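Local coordinates for pyoverdine biosynthesis protein PvcA (Pseudomonas aeruginosa, PDB 3E59) that synthesises the isonitrile group on L-tyrosine, taking its carbon atom from C2 of ribulose 5-phosphate, in the biosynthesis of paerucumarin, at residues 200-203 against 204-208; 173-176 against 177-181; 139-143 against 144-148. One frame throughout, in Å; residues are numbered along the deposited sequence.

Overall arrangement
From the N terminus the chain meets interaction 3 first, then interaction 2, then interaction 1; each is complete before the next begins, so none nests or crosses another. Interaction 3 (139-148) turns the end of helix 127-144 toward strand 149-151, at one edge of the parallel sheet. Interaction 2 (173-181) is the C-terminal end of helix 167-178 and the bend leading to helix 182-189. Interaction 1 (200-208) closes no loop, being two successive turns within helix 193-210. Interactions 1 and 2, their centres about 23 Å apart, both pack on the long helix 219-247, while interaction 3 lies across the centre of the chain from interaction 1, about 31 Å between centres.

Interaction 1 (200-203 against 204-208)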
loop_
_atom_site.group_PDB
_atom_site.type_symbol
_atom_site.label_atom_id
_atom_site.label_comp_id
_atom_site.label_asym_id
_atom_site.label_seq_id
_atom_site.Cartn_x
_atom_site.Cartn_y
_atom_site.Cartn_z
ATOM N N ARG A 200 2.129 -14.950 -5.869
ATOM C CA ARG A 200 1.206 -14.948 -7.026
ATOM C C ARG A 200 0.638 -13.565 -7.328
ATOM O O ARG A 200 0.504 -13.184 -8.497
ATOM C CB ARG A 200 0.084 -16.014 -6.890
ATOM C CG ARG A 200 -0.971 -16.003 -8.045
ATOM C CD ARG A 200 -1.508 -17.390 -8.431
ATOM N NE ARG A 200 -2.837 -17.669 -7.876
ATOM C CZ ARG A 200 -3.932 -17.990 -8.580
ATOM N NH1 ARG A 200 -3.909 -18.078 -9.906
ATOM N NH2 ARG A 200 -5.070 -18.231 -7.940
ATOM N N ALA A 201 0.327 -12.809 -6.278
ATOM C CA ALA A 201 -0.255 -11.481 -6.433
ATOM C C ALA A 201 0.742 -10.466 -6.986
ATOM O O ALA A 201 0.432 -9.698 -7.919
ATOM C CB ALA A 201 -0.807 -11.005 -5.118
ATOM N N ILE A 202 1.943 -10.465 -6.415
ATOM C CA ILE A 202 3.013 -9.594 -6.883
ATOM C C ILE A 202 3.400 -9.914 -8.330
ATOM O O ILE A 202 3.679 -9.007 -9.107
ATOM C CB ILE A 202 4.258 -9.646 -5.960
ATOM C CG1 ILE A 202 3.889 -9.268 -4.503
ATOM C CG2 ILE A 202 5.387 -8.761 -6.520
ATOM C CD1 ILE A 202 3.099 -7.913 -4.315
ATOM N N THR A 203 3.425 -11.195 -8.684
ATOM C CA THR A 203 3.652 -11.609 -10.076
ATOM C C THR A 203 2.573 -10.989 -10.973
ATOM O O THR A 203 2.875 -10.429 -12.028
ATOM C CB THR A 203 3.657 -13.140 -10.221
ATOM O OG1 THR A 203 4.656 -13.701 -9.357
ATOM C CG2 THR A 203 3.957 -13.561 -11.669
ATOM N N ARG A 204 1.324 -11.054 -10.527
ATOM C CA ARG A 204 0.222 -10.512 -11.315
ATOM C C ARG A 204 0.326 -9.005 -11.564
ATOM O O ARG A 204 0.035 -8.560 -12.677
ATOM C CB ARG A 204 -1.142 -10.894 -10.726
ATOM C CG ARG A 204 -2.320 -10.549 -11.651
ATOM C CD ARG A 204 -3.666 -10.955 -11.072
ATOM N NE ARG A 204 -4.008 -10.186 -9.873
ATOM C CZ ARG A 204 -3.902 -10.650 -8.626
ATOM N NH1 ARG A 204 -3.457 -11.888 -8.416
ATOM N NH2 ARG A 204 -4.235 -9.881 -7.591
ATOM N N PHE A 205 0.743 -8.228 -10.550
ATOM C CA PHE A 205 0.930 -6.776 -10.712
ATOM C C PHE A 205 2.000 -6.499 -11.761
ATOM O O PHE A 205 1.827 -5.650 -12.628
ATOM C CB PHE A 205 1.399 -6.078 -9.422
ATOM C CG PHE A 205 0.467 -6.209 -8.242
ATOM C CD1 PHE A 205 -0.860 -6.576 -8.391
ATOM C CD2 PHE A 205 0.938 -5.911 -6.963
ATOM C CE1 PHE A 205 -1.696 -6.675 -7.284
ATOM C CE2 PHE A 205 0.099 -6.006 -5.840
ATOM C CZ PHE A 205 -1.209 -6.386 -6.004
ATOM N N LEU A 206 3.127 -7.190 -11.644
ATOM C CA LEU A 206 4.233 -7.029 -12.585
ATOM C C LEU A 206 3.847 -7.458 -13.998
ATOM O O LEU A 206 4.148 -6.761 -14.966
ATOM C CB LEU A 206 5.469 -7.803 -12.103
ATOM C CG LEU A 206 6.004 -7.317 -10.750
ATOM C CD1 LEU A 206 7.059 -8.258 -10.230
ATOM C CD2 LEU A 206 6.559 -5.887 -10.835
ATOM N N TYR A 207 3.171 -8.594 -14.113
ATOM C CA TYR A 207 2.705 -9.062 -15.417
ATOM C C TYR A 207 1.723 -8.067 -16.055
ATOM O O TYR A 207 1.868 -7.691 -17.222
ATOM C CB TYR A 207 2.086 -10.460 -15.283
ATOM C CG TYR A 207 1.346 -10.925 -16.514
ATOM C CD1 TYR A 207 2.045 -11.461 -17.596
ATOM C CD2 TYR A 207 -0.047 -10.855 -16.589
ATOM C CE1 TYR A 207 1.385 -11.903 -18.726
ATOM C CE2 TYR A 207 -0.729 -11.292 -17.737
ATOM C CZ TYR A 207 0.007 -11.816 -18.795
ATOM O OH TYR A 207 -0.603 -12.256 -19.946
ATOM N N GLU A 208 0.740 -7.630 -15.279
ATOM C CA GLU A 208 -0.251 -6.669 -15.753
ATOM C C GLU A 208 0.341 -5.293 -16.072
ATOM O O GLU A 208 -0.095 -4.635 -17.015
ATOM C CB GLU A 208 -1.434 -6.599 -14.789
ATOM C CG GLU A 208 -2.297 -7.870 -14.886
ATOM C CD GLU A 208 -3.499 -7.905 -13.955
ATOM O OE1 GLU A 208 -3.765 -6.937 -13.215
ATOM O OE2 GLU A 208 -4.192 -8.935 -13.958
#
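I202 meets both F205 and L206 one helical turn on, and the two γ branches of the isoleucine divide the work. CG2 lies anti to the backbone N and touches CD1 of L206 at 4.1 Å, while the CG1 branch, anti to the carbonyl carbon (chi1 -57°), bends round to bring I202 CD1 to 3.9 Å from F205 CE2. The methyl comes at the ring obliquely. On one face of the same ring sits a backbone atom, A201 O, 3.4 Å above the plane and displaced toward the rim near CD1.

Four i to i+4 backbone hydrogen bonds run through these turns. R204 N to R200 O, F205 N to A201 O and L206 N to I202 O are regular, and Y207 N to T203 O is the shortest at 2.8 Å. The side chain of T203 turns back along the same helix, its OG1 hydrogen-bonded to Y199 O.

Two arginines, R200 and R204, project from successive turns. The chain of R204 leaves extended and bends at chi3 (66°), which folds the guanidinium back over the preceding turn, with A201 O over one of its faces and NH1 3.8 Å from A201 CA. R200 NE stays 5.8 Å from R204 NH1, two like charges without contact.

This amphipathic portion of helix 193-210 packs on helix 219-247, where I202 rests on I234, T203 on K227 and A230, and Y207 on L222. Loop residues add to the cover: W277 touches A201, R204 and F205, and H257 lies against I202. The F205 ring also meets that of H282.

Interaction 2 (173-176 against 177-181)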
loop_
_atom_site.group_PDB
_atom_site.type_symbol
_atom_site.label_atom_id
_atom_site.label_comp_id
_atom_site.label_asym_id
_atom_site.label_seq_id
_atom_site.Cartn_x
_atom_site.Cartn_y
_atom_site.Cartn_z
ATOM N N LEU A 173 22.141 0.959 0.145
ATOM C CA LEU A 173 22.164 1.075 1.613
ATOM C C LEU A 173 21.027 0.305 2.288
ATOM O O LEU A 173 21.251 -0.318 3.323
ATOM C CB LEU A 173 22.161 2.543 2.075
ATOM C CG LEU A 173 23.423 3.379 1.833
ATOM C CD1 LEU A 173 23.193 4.802 2.321
ATOM C CD2 LEU A 173 24.639 2.764 2.507
ATOM N N LEU A 174 19.823 0.356 1.707
ATOM C CA LEU A 174 18.672 -0.444 2.173
ATOM C C LEU A 174 18.922 -1.949 2.040
ATOM O O LEU A 174 18.668 -2.712 2.969
ATOM C CB LEU A 174 17.395 -0.080 1.398
ATOM C CG LEU A 174 16.124 -0.888 1.750
ATOM C CD1 LEU A 174 15.638 -0.576 3.150
ATOM C CD2 LEU A 174 15.001 -0.707 0.735
ATOM N N ILE A 175 19.395 -2.354 0.863
ATOM C CA ILE A 175 19.733 -3.737 0.561
ATOM C C ILE A 175 20.834 -4.243 1.493
ATOM O O ILE A 175 20.680 -5.275 2.122
ATOM C CB ILE A 175 20.211 -3.875 -0.904
ATOM C CG1 ILE A 175 19.085 -3.522 -1.878
ATOM C CG2 ILE A 175 20.739 -5.286 -1.191
ATOM C CD1 ILE A 175 19.589 -3.254 -3.309
ATOM N N GLY A 176 21.943 -3.512 1.569
ATOM C CA GLY A 176 23.073 -3.907 2.407
ATOM C C GLY A 176 22.708 -4.101 3.869
ATOM O O GLY A 176 23.179 -5.035 4.520
ATOM N N GLY A 177 21.865 -3.215 4.384
ATOM C CA GLY A 177 21.503 -3.244 5.790
ATOM C C GLY A 177 20.355 -4.168 6.131
ATOM O O GLY A 177 20.357 -4.769 7.204
ATOM N N TYR A 178 19.391 -4.293 5.214
ATOM C CA TYR A 178 18.070 -4.863 5.526
ATOM C C TYR A 178 17.527 -6.014 4.642
ATOM O O TYR A 178 16.584 -6.690 5.060
ATOM C CB TYR A 178 17.026 -3.730 5.656
ATOM C CG TYR A 178 17.238 -2.932 6.916
ATOM C CD1 TYR A 178 16.861 -3.452 8.154
ATOM C CD2 TYR A 178 17.873 -1.690 6.887
ATOM C CE1 TYR A 178 17.092 -2.752 9.331
ATOM C CE2 TYR A 178 18.108 -0.971 8.075
ATOM C CZ TYR A 178 17.709 -1.518 9.289
ATOM O OH TYR A 178 17.913 -0.841 10.468
ATOM N N ALA A 179 18.107 -6.249 3.458
ATOM C CA ALA A 179 17.602 -7.322 2.563
ATOM C C ALA A 179 18.134 -8.704 2.924
ATOM O O ALA A 179 19.279 -8.836 3.354
ATOM C CB ALA A 179 17.915 -7.026 1.101
ATOM N N GLU A 180 17.309 -9.734 2.738
ATOM C CA GLU A 180 17.794 -11.114 2.811
ATOM C C GLU A 180 18.140 -11.537 1.377
ATOM O O GLU A 180 17.604 -10.962 0.435
ATOM C CB GLU A 180 16.738 -12.050 3.439
ATOM C CG GLU A 180 16.060 -11.531 4.717
ATOM C CD GLU A 180 16.941 -11.559 5.978
ATOM O OE1 GLU A 180 17.967 -12.276 6.007
ATOM O OE2 GLU A 180 16.586 -10.862 6.962
ATOM N N PRO A 181 19.047 -12.520 1.197
ATOM C CA PRO A 181 19.324 -13.037 -0.158
ATOM C C PRO A 181 18.086 -13.627 -0.841
ATOM O O PRO A 181 17.205 -14.169 -0.157
ATOM C CB PRO A 181 20.348 -14.150 0.089
ATOM C CG PRO A 181 20.980 -13.795 1.408
ATOM C CD PRO A 181 19.872 -13.195 2.215
#
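Y178 packs against L174 one turn earlier in the last turn of helix 167-178, where the chain gives up helical geometry at A179 and moves on toward the N-cap of the next helix at P181. Its CB sits 3.3 Å from L174 O and 4.3 Å from L174 CD1, a methyl that reaches forward although the leucine starts out pointing back. CG lies beside the backbone N, anti to the carbonyl carbon (chi1 -72°), a setting that presents an edge of the ring to L174 O, with CD2 the ring atom toward that oxygen. The side chain also packs on A242 and L243 of helix 219-247, and at its tip OH is hydrogen-bonded to D246 OD2, tying the helix end to its long neighbour.

The carbonyl of L174 also accepts Y178 N at 2.8 Å, although the bond is bent, with an N-H...O angle of 135°. Before it, G177 N binds L173 O from above the carbonyl plane; after it, A179 N still binds I175 O at 3.1 Å. A179 points its methyl back at the helix, where CB lies 3.4 Å from I175 O and 4.0 Å from I175 CG2.

Interaction 3 (139-143 against 144-148); sequences LMIEE and IGATH
I141 and A146 face each other across the C-terminal end of helix 127-144, methyl against methyl, with I141 CG2 3.9 Å from A146 CB. With CG1 anti to the carbonyl carbon (chi1 -69°), CG2 falls anti to the backbone N and is directed along the helix toward its end, where it also rests 3.6 Å from A146 O. CG1 leads the other way.

This apolar pair spans a Schellman motif. A146 N binds I141 O at 3.1 Å, nearly along the C=O axis, and G145 N turns to E142 O in a weak bond; a second weak bond joins G145 N to I141 O, which thus accepts twice. G145 is the C-prime residue, and its positive phi, a conformation that favours glycine, takes the chain out of the helix.

I144 sits differently. Its CG1 is held between the backbone N and the carbonyl carbon (chi1 71°), against the carbonyls of the preceding turn: CG1 lies 3.4 Å from I141 O, and CG2 lies the same distance from M140 O, which also accepts I144 N.

The glutamates diverge. E142 curls its chain so that OE2 accepts a hydrogen bond from a water, which donates a second to A146 O at 2.6 Å, bridging side chain and turn. E143 extends beyond CG in another direction, to a salt bridge from OE2 to R87.

R87 belongs to helix 84-103, which also touches M140, A146 (through N94) and H148. I141 packs on I149 and V151 of strand 149-151, an outermost strand of the parallel sheet, and backbone hydrogen bonds join H148 to I110 of the adjacent strand 108-112, so the turn delivers the chain from helix to sheet.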
loop_
_atom_site.group_PDB
_atom_site.type_symbol
_atom_site.label_atom_id
_atom_site.label_comp_id
_atom_site.label_asym_id
_atom_site.label_seq_id
_atom_site.Cartn_x
_atom_site.Cartn_y
_atom_site.Cartn_z
ATOM N N LEU A 139 1.514 17.394 -1.832
ATOM C CA LEU A 139 0.701 18.540 -2.204
ATOM C C LEU A 139 -0.778 18.179 -2.066
ATOM O O LEU A 139 -1.585 18.990 -1.625
ATOM C CB LEU A 139 1.045 18.967 -3.638
ATOM C CG LEU A 139 1.022 20.439 -4.050
ATOM C CD1 LEU A 139 1.569 21.379 -2.964
ATOM C CD2 LEU A 139 1.801 20.613 -5.350
ATOM N N MET A 140 -1.113 16.941 -2.422
ATOM C CA MET A 140 -2.477 16.436 -2.296
ATOM C C MET A 140 -2.894 16.345 -0.825
ATOM O O MET A 140 -4.029 16.658 -0.477
ATOM C CB MET A 140 -2.597 15.073 -2.976
ATOM C CG MET A 140 -4.006 14.528 -3.042
ATOM S SD MET A 140 -4.099 13.057 -4.082
ATOM C CE MET A 140 -4.343 13.813 -5.693
ATOM N N ILE A 141 -1.966 15.920 0.029
ATOM C CA ILE A 141 -2.214 15.878 1.465
ATOM C C ILE A 141 -2.588 17.269 1.999
ATOM O O ILE A 141 -3.562 17.405 2.743
ATOM C CB ILE A 141 -1.016 15.244 2.246
ATOM C CG1 ILE A 141 -0.927 13.743 1.934
ATOM C CG2 ILE A 141 -1.173 15.453 3.760
ATOM C CD1 ILE A 141 0.336 13.050 2.429
ATOM N N GLU A 142 -1.839 18.291 1.590
ATOM C CA GLU A 142 -2.111 19.670 1.997
ATOM C C GLU A 142 -3.475 20.181 1.544
ATOM O O GLU A 142 -4.181 20.820 2.327
ATOM C CB GLU A 142 -1.017 20.632 1.518
ATOM C CG GLU A 142 0.384 20.319 2.026
ATOM C CD GLU A 142 0.544 20.546 3.520
ATOM O OE1 GLU A 142 0.755 21.716 3.921
ATOM O OE2 GLU A 142 0.475 19.554 4.290
ATOM N N GLU A 143 -3.852 19.906 0.298
ATOM C CA GLU A 143 -5.106 20.449 -0.221
ATOM C C GLU A 143 -6.398 19.751 0.247
ATOM O O GLU A 143 -7.471 20.349 0.219
ATOM C CB GLU A 143 -5.056 20.617 -1.732
ATOM C CG GLU A 143 -5.293 19.410 -2.543
ATOM C CD GLU A 143 -4.988 19.667 -4.009
ATOM O OE1 GLU A 143 -4.128 20.527 -4.308
ATOM O OE2 GLU A 143 -5.602 19.006 -4.863
ATOM N N ILE A 144 -6.297 18.503 0.690
ATOM C CA ILE A 144 -7.439 17.875 1.336
ATOM C C ILE A 144 -7.551 18.346 2.780
ATOM O O ILE A 144 -8.604 18.198 3.384
ATOM C CB ILE A 144 -7.450 16.311 1.243
ATOM C CG1 ILE A 144 -6.372 15.671 2.126
ATOM C CG2 ILE A 144 -7.353 15.845 -0.212
ATOM C CD1 ILE A 144 -6.253 14.133 1.961
ATOM N N GLY A 145 -6.470 18.923 3.316
ATOM C CA GLY A 145 -6.450 19.461 4.675
ATOM C C GLY A 145 -6.148 18.390 5.699
ATOM O O GLY A 145 -6.550 18.497 6.856
ATOM N N ALA A 146 -5.429 17.354 5.270
ATOM C CA ALA A 146 -5.114 16.232 6.139
ATOM C C ALA A 146 -3.957 16.614 7.052
ATOM O O ALA A 146 -2.886 16.985 6.578
ATOM C CB ALA A 146 -4.773 15.014 5.324
ATOM N N THR A 147 -4.188 16.557 8.357
ATOM C CA THR A 147 -3.156 16.891 9.316
ATOM C C THR A 147 -2.609 15.668 10.081
ATOM O O THR A 147 -1.662 15.808 10.864
ATOM C CB THR A 147 -3.648 17.939 10.340
ATOM O OG1 THR A 147 -4.687 17.361 11.139
ATOM C CG2 THR A 147 -4.178 19.191 9.647
ATOM N N HIS A 148 -3.195 14.487 9.875
ATOM C CA HIS A 148 -2.768 13.297 10.637
ATOM C C HIS A 148 -1.985 12.326 9.772
ATOM O O HIS A 148 -1.665 11.210 10.188
ATOM C CB HIS A 148 -3.962 12.626 11.315
ATOM C CG HIS A 148 -4.798 13.574 12.131
ATOM N ND1 HIS A 148 -6.079 13.930 11.776
ATOM C CD2 HIS A 148 -4.511 14.278 13.251
ATOM C CE1 HIS A 148 -6.555 14.800 12.649
ATOM N NE2 HIS A 148 -5.624 15.028 13.556
HETATM O O HOH W 1 -1.946 19.291 5.869
#